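Local coordinates for protein 2,3-dehydroadipyl-CoA hydratase (Escherichia coli, PDB 4FZW) that catalyses the reversible conversion of 2,3-dehydroadipyl-CoA into 3-hydroxyadipyl-CoA in the breakdown of phenylacetate, at residues Q13-L18 with Y189-A194; I50-I55 with K196-S201; K209-Q214 with R228-L233. All coordinates share one frame; numbering follows the deposited sequence.

Contact 1: Q13-L18 with Y189-A194; sequences QRVLLL and YALQLA
Val15 and Ala194 carry the closest side-chain contact here, with Val15 CG1 3.5 Å from Ala194 CB. The valine straddles the alanine methyl with both branches. Its CG1 lies anti to the backbone N (chi1 -177°), which places CG2 on the side of that N. From there CG2 approaches the helix backbone, 3.6 Å from Ala194 O, and stands 3.7 Å from Ala194 CB.

This is a helix laid on the face of the crotonase-fold beta sheet. Over these segments strand 15-18 and helix 189-194 run roughly antiparallel, at 148°.

Leu191 sits about one helical turn before Ala194 and reaches in with one branch. Its CG is beside the backbone N (chi1 -67°), and CD2 is the methyl directed at the strand. This CD2 meets two strand side chains. Val15 CG1 is 4.3 Å from Leu191 CD2. Leu17 CD1 also meets Leu191 CD2, at 4.2 Å, methyl to methyl.

Leu16, between Val15 and Leu17, faces away and packs on helix 31-46 beyond the other side of the sheet. Ala194 also rests on Val52, Val54 and Ile99 of the next two strands. Leu191 touches Gln12 of strand 7-12.

Contact 2: I50-I55 with K196-S201; sequences ISVCVI and KMARHS
Val52 meets Met197 methyl to methyl. Both valine branches, CG1 and CG2, stand 3.5 Å from Met197 CE, so the methionine ends in the fork of the valine. The two side chains cross at about a right angle. Met197 starts with CG beside its backbone N (chi1 -65°). The chain then bends at chi3 and brings CE back to the strand. Val52 CG2 also lies against the backbone, 3.6 Å from Ala198 N. Ala198 CB is shared by two partners: Val52 CG2 and Ser51 CB each lie 3.9 Å from it.

The polar part runs beside this apolar patch. Ser51 OG donates to a water at 2.6 Å. The water in turn donates to Ala198 O at 3.0 Å and to His200 O at 2.8 Å. It therefore ties the residue just before strand 52-56 to a type I turn from Met197 to His200, which the His200 N to Met197 O bond closes. Ser51 OG also accepts from Arg14 NE, so two bonds hold the hydroxyl. One face of the His200 ring carries Lys196 O near its rim.

Further out, Ile99 and Pro97 back both Val52 and Met197, while Ser162 of the second subunit packs on Met197 and accepts through its O from His200 NE2. Ser201 is the N-cap of helix 202-214, its OG bonding to Ala204 N. The arrangement is a helix-to-helix connection packed over the beginning of an inner parallel strand of the crotonase-fold sheet, beside a subunit interface.

Contact 3: K209-Q214 with R228-L233; sequences KQALRQ and RQLFTL
This is a small apolar contact between two helices, 202-214 and 220-235, in the helical C-terminal part of the crotonase fold. Leu230 meets Ala211 and Gln210 across it. Leu230 CD1 is the methyl that does most of the touching. It lies 3.7 Å from Ala211 CB and 3.5 Å from Ala211 N, so it sits against the helix backbone as well as the alanine methyl. Leu230 CG stands beside its own backbone N, anti to the carbonyl carbon (chi1 -75°). CD1 then extends away from Leu230 CA to the facing helix. Leu230 CD2 is 4.3 Å from Gln210 CG. The Gln210 amide turns away from the leucine.

Thr232 OG1 bonds back to Arg228 O at 2.7 Å, with a C=O...O angle of 149°. Thr232 N reaches the same oxygen from the opposite face of the carbonyl plane. Arg228 NH1 lies over one face of the Phe231 ring, offset toward its rim.

Both helices also serve the assembly. Ala211 O accepts from Gln145 NE2 of the second subunit, and Arg228 NH1 bonds to Gly140 O of that same subunit. Leu230 packs on Gln229 of the third subunit, and Lys209 NZ is held within its own chain by a salt bridge to Asp118. No hydrogen bond or salt bridge joins the two segments directly. The contact between the segments is therefore van der Waals and hydrophobic, made by Leu230 methyls against Ala211 and the aliphatic start of Gln210, while Ala211 O, Arg228 NH1 and Lys209 NZ bond to other partners.

How the contacts relate
Contacts 1 and 2 share helix 186-197 and adjoining strands of one sheet. Their centres are 7 Å apart, and the backbone bond from Val54 N to Leu16 O, 2.8 Å, joins strands 52-56 and 15-20. Contact 3 stands apart, its centre about 18 Å from that of contact 2. It joins two later helices and uses no strand. Contact 1 is partly buried and purely apolar between its segments. Contact 2 is buried and adds a bridging water to a type I turn. Contact 3 is apolar and buried too, with other subunits close by. Contacts 2 and 3 both touch the second subunit, so assembly probably adds to their burial.

Contact 1: Q13-L18 with Y189-A194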
ATOM      1  N   GLN B  13      15.840  35.594 -11.774  1.00 73.35           N
ATOM      2  CA  GLN B  13      15.113  35.030 -12.903  1.00 77.91           C
ATOM      3  C   GLN B  13      13.894  34.213 -12.463  1.00 71.01           C
ATOM      4  O   GLN B  13      12.986  34.731 -11.803  1.00 72.11           O
ATOM      5  CB  GLN B  13      16.044  34.159 -13.747  1.00 20.00           C
ATOM      6  CG  GLN B  13      17.156  34.926 -14.441  1.00 20.00           C
ATOM      7  CD  GLN B  13      16.632  35.984 -15.390  1.00 20.00           C
ATOM      8  OE1 GLN B  13      15.652  35.759 -16.100  1.00 20.00           O
ATOM      9  NE2 GLN B  13      17.283  37.144 -15.404  1.00 20.00           N
ATOM     10  N   ARG B  14      13.870  32.946 -12.851  1.00 66.01           N
ATOM     11  CA  ARG B  14      12.771  32.062 -12.522  1.00 59.02           C
ATOM     12  C   ARG B  14      13.100  31.237 -11.278  1.00 53.58           C
ATOM     13  O   ARG B  14      12.436  30.246 -10.985  1.00 50.75           O
ATOM     14  CB  ARG B  14      12.516  31.138 -13.708  1.00 50.81           C
ATOM     15  CG  ARG B  14      12.657  31.860 -15.046  1.00 49.70           C
ATOM     16  CD  ARG B  14      12.104  31.026 -16.171  1.00 51.40           C
ATOM     17  NE  ARG B  14      10.865  30.380 -15.740  1.00 61.29           N
ATOM     18  CZ  ARG B  14       9.661  30.942 -15.803  1.00 55.52           C
ATOM     19  NH1 ARG B  14       9.522  32.166 -16.306  1.00 56.22           N
ATOM     20  NH2 ARG B  14       8.597  30.274 -15.374  1.00 56.11           N
ATOM     21  N   VAL B  15      14.137  31.641 -10.554  1.00 51.00           N
ATOM     22  CA  VAL B  15      14.465  31.000  -9.280  1.00 49.04           C
ATOM     23  C   VAL B  15      14.197  31.938  -8.125  1.00 46.07           C
ATOM     24  O   VAL B  15      14.651  33.080  -8.127  1.00 52.88           O
ATOM     25  CB  VAL B  15      15.933  30.484  -9.210  1.00 40.67           C
ATOM     26  CG1 VAL B  15      16.158  29.774  -7.916  1.00 36.29           C
ATOM     27  CG2 VAL B  15      16.219  29.542 -10.376  1.00 40.55           C
ATOM     28  N   LEU B  16      13.438  31.450  -7.153  1.00 42.89           N
ATOM     29  CA  LEU B  16      13.116  32.213  -5.959  1.00 44.21           C
ATOM     30  C   LEU B  16      14.014  31.761  -4.802  1.00 43.66           C
ATOM     31  O   LEU B  16      14.288  30.571  -4.636  1.00 40.88           O
ATOM     32  CB  LEU B  16      11.632  32.041  -5.613  1.00 39.00           C
ATOM     33  CG  LEU B  16      11.104  32.756  -4.368  1.00 44.59           C
ATOM     34  CD1 LEU B  16      11.062  34.267  -4.575  1.00 36.96           C
ATOM     35  CD2 LEU B  16       9.710  32.203  -4.004  1.00 48.13           C
ATOM     36  N   LEU B  17      14.494  32.722  -4.020  1.00 45.67           N
ATOM     37  CA  LEU B  17      15.356  32.424  -2.882  1.00 39.36           C
ATOM     38  C   LEU B  17      14.759  32.883  -1.554  1.00 40.05           C
ATOM     39  O   LEU B  17      14.404  34.054  -1.371  1.00 40.40           O
ATOM     40  CB  LEU B  17      16.739  33.042  -3.061  1.00 37.52           C
ATOM     41  CG  LEU B  17      17.794  32.720  -1.984  1.00 42.70           C
ATOM     42  CD1 LEU B  17      18.030  31.203  -1.838  1.00 36.23           C
ATOM     43  CD2 LEU B  17      19.119  33.435  -2.269  1.00 41.39           C
ATOM     44  N   LEU B  18      14.661  31.938  -0.628  1.00 35.92           N
ATOM     45  CA  LEU B  18      14.136  32.203   0.693  1.00 35.57           C
ATOM     46  C   LEU B  18      15.231  31.933   1.711  1.00 43.48           C
ATOM     47  O   LEU B  18      15.682  30.788   1.868  1.00 42.33           O
ATOM     48  CB  LEU B  18      12.899  31.341   0.966  1.00 36.97           C
ATOM     49  CG  LEU B  18      11.778  31.504  -0.071  1.00 36.72           C
ATOM     50  CD1 LEU B  18      10.634  30.536   0.179  1.00 42.52           C
ATOM     51  CD2 LEU B  18      11.266  32.957  -0.117  1.00 31.25           C
ATOM     52  N   TYR B 189      26.234  27.622  -5.539  1.00 33.69           N
ATOM     53  CA  TYR B 189      26.169  26.453  -6.402  1.00 37.22           C
ATOM     54  C   TYR B 189      24.735  25.886  -6.425  1.00 37.48           C
ATOM     55  O   TYR B 189      24.278  25.337  -7.426  1.00 37.16           O
ATOM     56  CB  TYR B 189      27.193  25.400  -5.948  1.00 33.22           C
ATOM     57  CG  TYR B 189      28.586  25.758  -6.345  1.00 36.69           C
ATOM     58  CD1 TYR B 189      28.837  26.941  -7.020  1.00 37.95           C
ATOM     59  CD2 TYR B 189      29.662  24.917  -6.067  1.00 40.60           C
ATOM     60  CE1 TYR B 189      30.119  27.287  -7.409  1.00 37.05           C
ATOM     61  CE2 TYR B 189      30.962  25.255  -6.459  1.00 34.44           C
ATOM     62  CZ  TYR B 189      31.170  26.449  -7.127  1.00 41.43           C
ATOM     63  OH  TYR B 189      32.424  26.836  -7.536  1.00 40.87           O
ATOM     64  N   ALA B 190      24.039  26.032  -5.305  1.00 35.75           N
ATOM     65  CA  ALA B 190      22.658  25.623  -5.187  1.00 36.35           C
ATOM     66  C   ALA B 190      21.788  26.450  -6.133  1.00 40.10           C
ATOM     67  O   ALA B 190      20.877  25.900  -6.773  1.00 42.15           O
ATOM     68  CB  ALA B 190      22.200  25.771  -3.748  1.00 33.06           C
ATOM     69  N   LEU B 191      22.090  27.753  -6.221  1.00 37.73           N
ATOM     70  CA  LEU B 191      21.460  28.664  -7.190  1.00 35.69           C
ATOM     71  C   LEU B 191      21.774  28.320  -8.635  1.00 36.03           C
ATOM     72  O   LEU B 191      20.940  28.527  -9.504  1.00 40.46           O
ATOM     73  CB  LEU B 191      21.808  30.136  -6.910  1.00 37.41           C
ATOM     74  CG  LEU B 191      21.233  30.717  -5.610  1.00 44.28           C
ATOM     75  CD1 LEU B 191      21.868  32.054  -5.292  1.00 36.07           C
ATOM     76  CD2 LEU B 191      19.689  30.837  -5.709  1.00 42.17           C
ATOM     77  N   GLN B 192      22.963  27.781  -8.903  1.00 37.97           N
ATOM     78  CA  GLN B 192      23.297  27.383 -10.282  1.00 40.53           C
ATOM     79  C   GLN B 192      22.518  26.126 -10.685  1.00 42.85           C
ATOM     80  O   GLN B 192      22.081  25.986 -11.837  1.00 42.65           O
ATOM     81  CB  GLN B 192      24.803  27.186 -10.478  1.00 37.20           C
ATOM     82  N   LEU B 193      22.332  25.237  -9.707  1.00 40.05           N
ATOM     83  CA  LEU B 193      21.516  24.038  -9.857  1.00 40.26           C
ATOM     84  C   LEU B 193      20.046  24.352 -10.147  1.00 41.08           C
ATOM     85  O   LEU B 193      19.411  23.690 -10.973  1.00 42.35           O
ATOM     86  CB  LEU B 193      21.600  23.209  -8.584  1.00 39.35           C
ATOM     87  CG  LEU B 193      20.876  21.871  -8.609  1.00 33.91           C
ATOM     88  CD1 LEU B 193      21.544  20.926  -9.590  1.00 34.49           C
ATOM     89  CD2 LEU B 193      20.881  21.282  -7.208  1.00 39.87           C
ATOM     90  N   ALA B 194      19.498  25.359  -9.472  1.00 38.42           N
ATOM     91  CA  ALA B 194      18.097  25.738  -9.698  1.00 40.25           C
ATOM     92  C   ALA B 194      17.984  26.428 -11.037  1.00 41.48           C
ATOM     93  O   ALA B 194      16.982  26.305 -11.700  1.00 38.28           O
ATOM     94  CB  ALA B 194      17.592  26.649  -8.601  1.00 35.61           C
TER

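Contact 2: I50-I55 with K196-S201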
ATOM      1  N   ILE B  50       7.972  31.995 -11.830  1.00 49.32           N
ATOM      2  CA  ILE B  50       8.830  31.144 -11.002  1.00 47.44           C
ATOM      3  C   ILE B  50       8.780  29.666 -11.408  1.00 48.70           C
ATOM      4  O   ILE B  50       7.707  29.122 -11.709  1.00 52.45           O
ATOM      5  CB  ILE B  50       8.493  31.253  -9.510  1.00 47.03           C
ATOM      6  CG1 ILE B  50       8.584  32.708  -9.051  1.00 49.77           C
ATOM      7  CG2 ILE B  50       9.403  30.332  -8.709  1.00 42.92           C
ATOM      8  CD1 ILE B  50       8.225  32.932  -7.607  1.00 48.26           C
ATOM      9  N   SER B  51       9.952  29.033 -11.406  1.00 46.78           N
ATOM     10  CA  SER B  51      10.114  27.633 -11.815  1.00 46.51           C
ATOM     11  C   SER B  51      10.751  26.766 -10.717  1.00 45.27           C
ATOM     12  O   SER B  51      10.430  25.587 -10.581  1.00 45.74           O
ATOM     13  CB  SER B  51      10.942  27.538 -13.092  1.00 42.96           C
ATOM     14  OG  SER B  51      10.259  28.138 -14.175  1.00 47.52           O
ATOM     15  N   VAL B  52      11.645  27.363  -9.930  1.00 46.14           N
ATOM     16  CA  VAL B  52      12.336  26.668  -8.837  1.00 43.01           C
ATOM     17  C   VAL B  52      12.440  27.578  -7.607  1.00 41.45           C
ATOM     18  O   VAL B  52      12.505  28.812  -7.726  1.00 43.38           O
ATOM     19  CB  VAL B  52      13.776  26.250  -9.241  1.00 40.79           C
ATOM     20  CG1 VAL B  52      14.427  25.444  -8.123  1.00 34.88           C
ATOM     21  CG2 VAL B  52      13.774  25.458 -10.559  1.00 38.74           C
ATOM     22  N   CYS B  53      12.459  26.961  -6.428  1.00 34.09           N
ATOM     23  CA  CYS B  53      12.800  27.671  -5.208  1.00 36.88           C
ATOM     24  C   CYS B  53      14.117  27.099  -4.622  1.00 41.84           C
ATOM     25  O   CYS B  53      14.494  25.949  -4.903  1.00 39.04           O
ATOM     26  CB  CYS B  53      11.643  27.619  -4.207  1.00 34.19           C
ATOM     27  SG  CYS B  53      11.845  28.555  -2.664  1.00 40.06           S
ATOM     28  N   VAL B  54      14.825  27.935  -3.864  1.00 30.96           N
ATOM     29  CA  VAL B  54      15.991  27.523  -3.107  1.00 34.13           C
ATOM     30  C   VAL B  54      15.711  28.016  -1.696  1.00 37.74           C
ATOM     31  O   VAL B  54      15.225  29.145  -1.521  1.00 35.71           O
ATOM     32  CB  VAL B  54      17.294  28.195  -3.634  1.00 35.69           C
ATOM     33  CG1 VAL B  54      18.457  28.012  -2.661  1.00 33.40           C
ATOM     34  CG2 VAL B  54      17.647  27.683  -5.009  1.00 31.81           C
ATOM     35  N   ILE B  55      16.019  27.194  -0.693  1.00 38.41           N
ATOM     36  CA  ILE B  55      15.806  27.566   0.711  1.00 38.49           C
ATOM     37  C   ILE B  55      17.128  27.487   1.484  1.00 35.62           C
ATOM     38  O   ILE B  55      17.794  26.461   1.491  1.00 36.66           O
ATOM     39  CB  ILE B  55      14.730  26.657   1.388  1.00 34.91           C
ATOM     40  CG1 ILE B  55      13.329  26.970   0.849  1.00 38.87           C
ATOM     41  CG2 ILE B  55      14.737  26.815   2.898  1.00 34.01           C
ATOM     42  CD1 ILE B  55      12.174  26.297   1.664  1.00 40.88           C
ATOM     43  N   LYS B 196      19.755  25.836 -13.699  1.00 40.24           N
ATOM     44  CA  LYS B 196      19.766  24.759 -14.666  1.00 46.71           C
ATOM     45  C   LYS B 196      18.395  24.065 -14.726  1.00 42.99           C
ATOM     46  O   LYS B 196      17.882  23.763 -15.803  1.00 44.76           O
ATOM     47  CB  LYS B 196      20.867  23.760 -14.303  1.00 45.34           C
ATOM     48  CG  LYS B 196      20.704  22.419 -14.983  1.00 53.82           C
ATOM     49  CD  LYS B 196      21.981  21.988 -15.667  1.00 57.89           C
ATOM     50  CE  LYS B 196      23.058  21.700 -14.657  1.00 68.85           C
ATOM     51  NZ  LYS B 196      24.296  21.217 -15.329  1.00 80.73           N
ATOM     52  N   MET B 197      17.788  23.820 -13.574  1.00 38.05           N
ATOM     53  CA  MET B 197      16.455  23.227 -13.595  1.00 45.42           C
ATOM     54  C   MET B 197      15.450  24.193 -14.242  1.00 42.87           C
ATOM     55  O   MET B 197      14.801  23.830 -15.221  1.00 39.38           O
ATOM     56  CB  MET B 197      16.030  22.723 -12.211  1.00 41.10           C
ATOM     57  CG  MET B 197      16.901  21.559 -11.728  1.00 41.53           C
ATOM     58  SD  MET B 197      16.448  21.072 -10.069  1.00 48.62           S
ATOM     59  CE  MET B 197      15.456  22.497  -9.648  1.00 43.84           C
ATOM     60  N   ALA B 198      15.399  25.429 -13.742  1.00 44.55           N
ATOM     61  CA  ALA B 198      14.543  26.501 -14.260  1.00 40.98           C
ATOM     62  C   ALA B 198      14.664  26.756 -15.769  1.00 41.20           C
ATOM     63  O   ALA B 198      13.937  27.566 -16.345  1.00 38.51           O
ATOM     64  CB  ALA B 198      14.836  27.790 -13.503  1.00 41.15           C
ATOM     65  N   ARG B 199      15.593  26.072 -16.407  1.00 42.61           N
ATOM     66  CA  ARG B 199      15.830  26.285 -17.816  1.00 46.57           C
ATOM     67  C   ARG B 199      14.919  25.373 -18.623  1.00 39.57           C
ATOM     68  O   ARG B 199      14.673  25.590 -19.811  1.00 39.09           O
ATOM     69  CB  ARG B 199      17.315  26.054 -18.105  1.00 48.42           C
ATOM     70  CG  ARG B 199      17.670  25.723 -19.525  1.00 52.61           C
ATOM     71  CD  ARG B 199      19.084  26.201 -19.827  1.00 57.77           C
ATOM     72  NE  ARG B 199      20.066  25.757 -18.841  1.00 56.07           N
ATOM     73  CZ  ARG B 199      21.379  25.798 -19.043  1.00 70.70           C
ATOM     74  NH1 ARG B 199      21.850  26.260 -20.192  1.00 68.39           N
ATOM     75  NH2 ARG B 199      22.224  25.376 -18.108  1.00 62.37           N
ATOM     76  N   HIS B 200      14.398  24.363 -17.942  1.00 41.37           N
ATOM     77  CA  HIS B 200      13.504  23.382 -18.557  1.00 41.72           C
ATOM     78  C   HIS B 200      12.024  23.783 -18.429  1.00 38.62           C
ATOM     79  O   HIS B 200      11.668  24.706 -17.696  1.00 33.64           O
ATOM     80  CB  HIS B 200      13.745  22.013 -17.926  1.00 36.69           C
ATOM     81  CG  HIS B 200      15.193  21.613 -17.917  1.00 39.85           C
ATOM     82  ND1 HIS B 200      16.033  21.870 -18.966  1.00 41.13           N
ATOM     83  CD2 HIS B 200      15.924  20.989 -16.970  1.00 39.60           C
ATOM     84  CE1 HIS B 200      17.239  21.402 -18.682  1.00 40.51           C
ATOM     85  NE2 HIS B 200      17.200  20.866 -17.476  1.00 41.94           N
ATOM     86  N   SER B 201      11.175  23.072 -19.164  1.00 45.97           N
ATOM     87  CA  SER B 201       9.729  23.346 -19.231  1.00 44.64           C
ATOM     88  C   SER B 201       9.032  23.331 -17.861  1.00 41.14           C
ATOM     89  O   SER B 201       9.034  22.316 -17.170  1.00 41.02           O
ATOM     90  CB  SER B 201       9.057  22.362 -20.190  1.00 41.96           C
ATOM     91  OG  SER B 201       7.692  22.172 -19.853  1.00 52.06           O
TER
HETATM   92  O   HOH W   1      11.008  27.119 -16.492  1.00 35.55           O

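Contact 3: K209-Q214 with R228-L233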
ATOM      1  N   LYS B 209       8.194  16.139 -11.072  1.00 35.98           N
ATOM      2  CA  LYS B 209       8.206  16.210  -9.618  1.00 38.92           C
ATOM      3  C   LYS B 209       7.068  15.386  -9.027  1.00 39.14           C
ATOM      4  O   LYS B 209       7.259  14.615  -8.082  1.00 40.79           O
ATOM      5  CB  LYS B 209       8.117  17.653  -9.116  1.00 39.75           C
ATOM      6  CG  LYS B 209       8.476  17.772  -7.638  1.00 42.59           C
ATOM      7  CD  LYS B 209       8.104  19.128  -7.036  1.00 42.25           C
ATOM      8  CE  LYS B 209       8.085  19.002  -5.522  1.00 41.82           C
ATOM      9  NZ  LYS B 209       8.223  20.292  -4.799  1.00 45.71           N
ATOM     10  N   GLN B 210       5.882  15.550  -9.603  1.00 42.55           N
ATOM     11  CA  GLN B 210       4.680  14.870  -9.124  1.00 38.94           C
ATOM     12  C   GLN B 210       4.870  13.356  -9.159  1.00 40.58           C
ATOM     13  O   GLN B 210       4.569  12.671  -8.187  1.00 37.36           O
ATOM     14  CB  GLN B 210       3.470  15.304  -9.944  1.00 41.00           C
ATOM     15  CG  GLN B 210       2.152  14.681  -9.452  1.00 46.12           C
ATOM     16  CD  GLN B 210       1.823  15.031  -8.001  1.00 48.48           C
ATOM     17  OE1 GLN B 210       2.549  15.787  -7.343  1.00 55.13           O
ATOM     18  NE2 GLN B 210       0.722  14.478  -7.498  1.00 44.29           N
ATOM     19  N   ALA B 211       5.407  12.855 -10.273  1.00 39.26           N
ATOM     20  CA  ALA B 211       5.833  11.459 -10.370  1.00 38.18           C
ATOM     21  C   ALA B 211       6.791  11.055  -9.258  1.00 39.40           C
ATOM     22  O   ALA B 211       6.685   9.954  -8.743  1.00 37.14           O
ATOM     23  CB  ALA B 211       6.464  11.170 -11.731  1.00 36.44           C
ATOM     24  N   LEU B 212       7.730  11.933  -8.895  1.00 38.45           N
ATOM     25  CA  LEU B 212       8.665  11.613  -7.817  1.00 36.34           C
ATOM     26  C   LEU B 212       7.986  11.559  -6.444  1.00 38.16           C
ATOM     27  O   LEU B 212       8.281  10.660  -5.645  1.00 36.83           O
ATOM     28  CB  LEU B 212       9.861  12.577  -7.793  1.00 37.32           C
ATOM     29  CG  LEU B 212      10.837  12.535  -8.975  1.00 39.75           C
ATOM     30  CD1 LEU B 212      11.549  13.893  -9.183  1.00 35.41           C
ATOM     31  CD2 LEU B 212      11.840  11.388  -8.832  1.00 36.00           C
ATOM     32  N   ARG B 213       7.099  12.518  -6.162  1.00 38.37           N
ATOM     33  CA  ARG B 213       6.335  12.507  -4.904  1.00 39.96           C
ATOM     34  C   ARG B 213       5.470  11.247  -4.763  1.00 40.40           C
ATOM     35  O   ARG B 213       5.340  10.688  -3.679  1.00 40.39           O
ATOM     36  CB  ARG B 213       5.434  13.736  -4.801  1.00 40.38           C
ATOM     37  CG  ARG B 213       6.157  15.074  -4.915  1.00 45.39           C
ATOM     38  CD  ARG B 213       5.155  16.208  -5.062  1.00 53.66           C
ATOM     39  NE  ARG B 213       4.249  16.298  -3.922  1.00 52.81           N
ATOM     40  CZ  ARG B 213       3.266  17.185  -3.819  1.00 58.26           C
ATOM     41  NH1 ARG B 213       2.491  17.196  -2.738  1.00 59.55           N
ATOM     42  NH2 ARG B 213       3.057  18.053  -4.802  1.00 58.87           N
ATOM     43  N   GLN B 214       4.881  10.799  -5.865  1.00 36.82           N
ATOM     44  CA  GLN B 214       3.982   9.656  -5.807  1.00 39.20           C
ATOM     45  C   GLN B 214       4.729   8.341  -5.633  1.00 40.23           C
ATOM     46  O   GLN B 214       4.154   7.368  -5.144  1.00 39.86           O
ATOM     47  CB  GLN B 214       3.068   9.596  -7.037  1.00 39.55           C
ATOM     48  CG  GLN B 214       2.098  10.788  -7.171  1.00 35.55           C
ATOM     49  CD  GLN B 214       1.170  10.917  -5.988  1.00 42.52           C
ATOM     50  OE1 GLN B 214       1.293  11.850  -5.197  1.00 48.74           O
ATOM     51  NE2 GLN B 214       0.213   9.989  -5.869  1.00 44.73           N
ATOM     52  N   ARG B 228       3.164   7.096 -16.418  1.00 35.07           N
ATOM     53  CA  ARG B 228       2.727   7.101 -17.811  1.00 38.50           C
ATOM     54  C   ARG B 228       1.624   8.113 -18.099  1.00 39.67           C
ATOM     55  O   ARG B 228       1.610   8.726 -19.156  1.00 42.13           O
ATOM     56  CB  ARG B 228       2.316   5.700 -18.267  1.00 39.42           C
ATOM     57  CG  ARG B 228       3.518   4.789 -18.482  1.00 40.29           C
ATOM     58  CD  ARG B 228       4.457   5.413 -19.474  1.00 38.93           C
ATOM     59  NE  ARG B 228       3.779   5.688 -20.734  1.00 44.70           N
ATOM     60  CZ  ARG B 228       4.374   6.154 -21.832  1.00 43.46           C
ATOM     61  NH1 ARG B 228       5.675   6.407 -21.831  1.00 44.57           N
ATOM     62  NH2 ARG B 228       3.670   6.366 -22.942  1.00 43.92           N
ATOM     63  N   GLN B 229       0.694   8.297 -17.168  1.00 40.44           N
ATOM     64  CA  GLN B 229      -0.373   9.283 -17.377  1.00 40.94           C
ATOM     65  C   GLN B 229       0.150  10.710 -17.272  1.00 42.25           C
ATOM     66  O   GLN B 229      -0.325  11.597 -17.981  1.00 41.31           O
ATOM     67  CB  GLN B 229      -1.583   9.038 -16.469  1.00 36.91           C
ATOM     68  CG  GLN B 229      -1.266   8.799 -15.040  1.00 40.78           C
ATOM     69  CD  GLN B 229      -2.280   7.891 -14.366  1.00 45.45           C
ATOM     70  OE1 GLN B 229      -2.623   6.833 -14.876  1.00 44.46           O
ATOM     71  NE2 GLN B 229      -2.759   8.306 -13.215  1.00 45.50           N
ATOM     72  N   LEU B 230       1.154  10.916 -16.416  1.00 43.54           N
ATOM     73  CA  LEU B 230       1.868  12.194 -16.354  1.00 40.17           C
ATOM     74  C   LEU B 230       2.674  12.424 -17.625  1.00 39.62           C
ATOM     75  O   LEU B 230       2.627  13.503 -18.215  1.00 40.39           O
ATOM     76  CB  LEU B 230       2.802  12.231 -15.145  1.00 36.66           C
ATOM     77  CG  LEU B 230       2.084  12.436 -13.815  1.00 38.53           C
ATOM     78  CD1 LEU B 230       2.940  11.907 -12.643  1.00 36.24           C
ATOM     79  CD2 LEU B 230       1.657  13.904 -13.639  1.00 30.04           C
ATOM     80  N   PHE B 231       3.423  11.412 -18.033  1.00 37.41           N
ATOM     81  CA  PHE B 231       4.200  11.491 -19.257  1.00 39.60           C
ATOM     82  C   PHE B 231       3.284  11.883 -20.423  1.00 42.88           C
ATOM     83  O   PHE B 231       3.532  12.854 -21.136  1.00 44.59           O
ATOM     84  CB  PHE B 231       4.869  10.145 -19.514  1.00 40.87           C
ATOM     85  CG  PHE B 231       5.627  10.082 -20.790  1.00 42.51           C
ATOM     86  CD1 PHE B 231       6.986  10.425 -20.826  1.00 40.88           C
ATOM     87  CD2 PHE B 231       4.999   9.675 -21.968  1.00 41.38           C
ATOM     88  CE1 PHE B 231       7.707  10.382 -22.022  1.00 37.56           C
ATOM     89  CE2 PHE B 231       5.718   9.622 -23.168  1.00 45.39           C
ATOM     90  CZ  PHE B 231       7.091   9.978 -23.188  1.00 43.10           C
ATOM     91  N   THR B 232       2.211  11.129 -20.604  1.00 43.45           N
ATOM     92  CA  THR B 232       1.263  11.401 -21.677  1.00 45.24           C
ATOM     93  C   THR B 232       0.763  12.846 -21.607  1.00 44.51           C
ATOM     94  O   THR B 232       0.605  13.519 -22.621  1.00 42.92           O
ATOM     95  CB  THR B 232       0.076  10.414 -21.626  1.00 51.04           C
ATOM     96  OG1 THR B 232       0.580   9.069 -21.681  1.00 50.66           O
ATOM     97  CG2 THR B 232      -0.867  10.652 -22.805  1.00 57.96           C
ATOM     98  N   LEU B 233       0.517  13.312 -20.392  1.00 43.52           N
ATOM     99  CA  LEU B 233       0.109  14.687 -20.167  1.00 45.88           C
ATOM    100  C   LEU B 233       1.012  15.658 -20.912  1.00 47.55           C
ATOM    101  O   LEU B 233       0.543  16.560 -21.595  1.00 47.88           O
ATOM    102  CB  LEU B 233       0.137  14.978 -18.669  1.00 49.13           C
ATOM    103  CG  LEU B 233      -0.210  16.370 -18.143  1.00 52.76           C
ATOM    104  CD1 LEU B 233      -1.408  16.276 -17.223  1.00 48.84           C
ATOM    105  CD2 LEU B 233       0.988  16.966 -17.407  1.00 54.03           C
TER